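Long-range contact in putative ADP-Ribosyltransferase Scabin (Streptomyces scabiei 87.22, PDB 5EWY), which probably transfers ADP-ribose from NAD+ to DNA, as a putative toxin of a plant-pathogenic bacterium: residues S113-T118 and A162-I167. Numbering follows the deposited sequence.
Sequences SPYVST and AFPGGI. With 5TQ (4-(8-fluoranyl-6-oxidanylidene-1,3,4,5-tetrahydrobenzo[c][1,6]naphthyridin-2-yl)butanoic acid), chain B.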
loop_
_atom_site.group_PDB
_atom_site.type_symbol
_atom_site.label_atom_id
_atom_site.label_comp_id
_atom_site.label_asym_id
_atom_site.label_seq_id
_atom_site.Cartn_x
_atom_site.Cartn_y
_atom_site.Cartn_z
ATOM N N SER A 113 0.283 -12.571 5.523
ATOM C CA SER A 113 -0.152 -11.600 6.517
ATOM C C SER A 113 -1.498 -11.005 6.130
ATOM O O SER A 113 -1.972 -11.204 5.001
ATOM C CB SER A 113 0.899 -10.505 6.629
ATOM O OG SER A 113 0.630 -9.458 5.707
ATOM N N PRO A 114 -2.143 -10.286 7.053
ATOM C CA PRO A 114 -3.369 -9.547 6.725
ATOM C C PRO A 114 -3.109 -8.221 6.043
ATOM O O PRO A 114 -4.066 -7.473 5.800
ATOM C CB PRO A 114 -3.981 -9.307 8.113
ATOM C CG PRO A 114 -2.795 -9.161 8.984
ATOM C CD PRO A 114 -1.819 -10.185 8.488
ATOM N N TYR A 115 -1.854 -7.890 5.784
ATOM C CA TYR A 115 -1.464 -6.565 5.319
ATOM C C TYR A 115 -1.140 -6.569 3.832
ATOM O O TYR A 115 -0.614 -7.545 3.287
ATOM C CB TYR A 115 -0.209 -6.090 6.071
ATOM C CG TYR A 115 -0.372 -6.095 7.559
ATOM C CD1 TYR A 115 -1.212 -5.176 8.179
ATOM C CD2 TYR A 115 0.297 -7.013 8.358
ATOM C CE1 TYR A 115 -1.392 -5.186 9.551
ATOM C CE2 TYR A 115 0.141 -7.013 9.720
ATOM C CZ TYR A 115 -0.707 -6.102 10.313
ATOM O OH TYR A 115 -0.871 -6.112 11.670
ATOM N N VAL A 116 -1.439 -5.451 3.174
ATOM C CA VAL A 116 -0.877 -5.150 1.866
ATOM C C VAL A 116 0.120 -4.016 2.048
ATOM O O VAL A 116 -0.249 -2.937 2.530
ATOM C CB VAL A 116 -1.954 -4.784 0.837
ATOM C CG1 VAL A 116 -1.316 -4.306 -0.458
ATOM C CG2 VAL A 116 -2.850 -5.992 0.559
ATOM N N SER A 117 1.358 -4.246 1.631
ATOM C CA SER A 117 2.417 -3.262 1.786
ATOM C C SER A 117 2.366 -2.242 0.670
ATOM O O SER A 117 2.193 -2.575 -0.500
ATOM C CB SER A 117 3.781 -3.924 1.727
ATOM O OG SER A 117 3.950 -4.787 2.845
ATOM N N THR A 118 2.561 -0.984 1.050
ATOM C CA THR A 118 2.709 0.139 0.131
ATOM C C THR A 118 3.847 0.984 0.672
ATOM O O THR A 118 4.350 0.758 1.773
ATOM C CB THR A 118 1.429 0.988 0.032
ATOM O OG1 THR A 118 1.233 1.727 1.244
ATOM C CG2 THR A 118 0.189 0.095 -0.265
ATOM N N ALA A 162 1.384 -0.091 5.771
ATOM C CA ALA A 162 0.778 -1.414 5.688
ATOM C C ALA A 162 -0.734 -1.307 5.833
ATOM O O ALA A 162 -1.233 -0.810 6.853
ATOM C CB ALA A 162 1.321 -2.308 6.793
ATOM N N PHE A 163 -1.468 -1.796 4.831
ATOM C CA PHE A 163 -2.920 -1.684 4.825
ATOM C C PHE A 163 -3.561 -2.957 5.358
ATOM O O PHE A 163 -3.576 -3.982 4.654
ATOM C CB PHE A 163 -3.450 -1.352 3.426
ATOM C CG PHE A 163 -3.343 0.103 3.119
ATOM C CD1 PHE A 163 -4.363 0.974 3.459
ATOM C CD2 PHE A 163 -2.170 0.625 2.589
ATOM C CE1 PHE A 163 -4.238 2.332 3.235
ATOM C CE2 PHE A 163 -2.028 1.977 2.369
ATOM C CZ PHE A 163 -3.055 2.838 2.693
ATOM N N PRO A 164 -4.075 -2.972 6.588
ATOM C CA PRO A 164 -4.740 -4.186 7.092
ATOM C C PRO A 164 -6.043 -4.420 6.348
ATOM O O PRO A 164 -6.883 -3.521 6.242
ATOM C CB PRO A 164 -4.985 -3.883 8.575
ATOM C CG PRO A 164 -4.231 -2.607 8.871
ATOM C CD PRO A 164 -4.143 -1.871 7.558
ATOM N N GLY A 165 -6.200 -5.619 5.806
ATOM C CA GLY A 165 -7.328 -5.924 4.961
ATOM C C GLY A 165 -7.142 -5.502 3.527
ATOM O O GLY A 165 -8.065 -5.679 2.721
ATOM N N GLY A 166 -5.978 -4.969 3.182
ATOM C CA GLY A 166 -5.716 -4.537 1.825
ATOM C C GLY A 166 -6.452 -3.268 1.454
ATOM O O GLY A 166 -6.745 -2.419 2.295
ATOM N N ILE A 167 -6.691 -3.132 0.152
ATOM C CA ILE A 167 -7.067 -1.854 -0.458
ATOM C C ILE A 167 -8.064 -2.125 -1.572
ATOM O O ILE A 167 -7.736 -2.810 -2.553
ATOM C CB ILE A 167 -5.842 -1.143 -1.051
ATOM C CG1 ILE A 167 -4.709 -1.004 -0.021
ATOM C CG2 ILE A 167 -6.249 0.239 -1.604
ATOM C CD1 ILE A 167 -3.415 -0.559 -0.643
HETATM N N12 5TQ B . 6.380 -7.763 -1.416
HETATM C C13 5TQ B . 6.001 -7.670 -2.690
HETATM C C15 5TQ B . 6.652 -9.105 -0.809
HETATM C C17 5TQ B . 4.504 -10.451 -0.602
HETATM C C01 5TQ B . 6.629 -1.714 -0.363
HETATM C C02 5TQ B . 7.082 -1.752 0.949
HETATM C C03 5TQ B . 7.332 -2.963 1.585
HETATM C C04 5TQ B . 7.106 -4.153 0.906
HETATM C C05 5TQ B . 6.668 -4.144 -0.433
HETATM C C06 5TQ B . 6.416 -2.908 -1.053
HETATM C C07 5TQ B . 5.975 -2.880 -2.442
HETATM C C08 5TQ B . 6.430 -5.365 -1.166
HETATM C C09 5TQ B . 5.985 -5.242 -2.512
HETATM N N10 5TQ B . 5.755 -4.038 -3.092
HETATM C C11 5TQ B . 6.634 -6.662 -0.672
HETATM C C14 5TQ B . 5.747 -6.465 -3.259
HETATM C C16 5TQ B . 5.822 -10.271 -1.328
HETATM C C18 5TQ B . 3.420 -9.580 -1.205
HETATM O O19 5TQ B . 5.757 -1.785 -3.024
HETATM F F20 5TQ B . 7.292 -0.605 1.597
HETATM O O21 5TQ B . 2.283 -10.077 -1.419
HETATM O O22 5TQ B . 3.670 -8.394 -1.484
#
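V116 and F163 form the hydrogen-bonded pair of an antiparallel ladder between 115-118 and 162-164: F163 N donates to V116 O at 2.8 Å, nearly straight (173°), and V116 N returns a bond to F163 O. That carbonyl serves two donors, because the type II turn from F163 to G166 brings G166 N to the opposite face of its plane. Within the turn, G165 N donates to P114 O at 2.8 Å, prolonging the pairing past the strand. Strand 115-119, outermost in a small antiparallel sheet and paired to 160-164, carries S117 and T118 of the inhibitor pocket, probably the nicotinamide site of the ADP-ribosyltransferase fold. S117, whose OG bonds to E160 and Y106, packs its CB 3.4 Å from C04 of the inhibitor's fused rings.

On the face shared by Y115, A162 and P164, the tyrosine ring presents its edge to the proline, CE1 to CG 3.9 Å, while P114 CG lies above one ring face, displaced toward the rim. V116 and F163 lie on the other face of the sheet, and T118 is directed toward 162-167 beside the phenylalanine. Its chi1 of 71° sets OG1 between the backbone N and the carbonyl carbon, at the edge of the F163 ring, 3.5 Å from CE2, where it bonds to V161 O; its methyl CG2 meets I167 CD1 tip to tip at 3.7 Å. V116 CG2 packs on G166 CA at 3.5 Å.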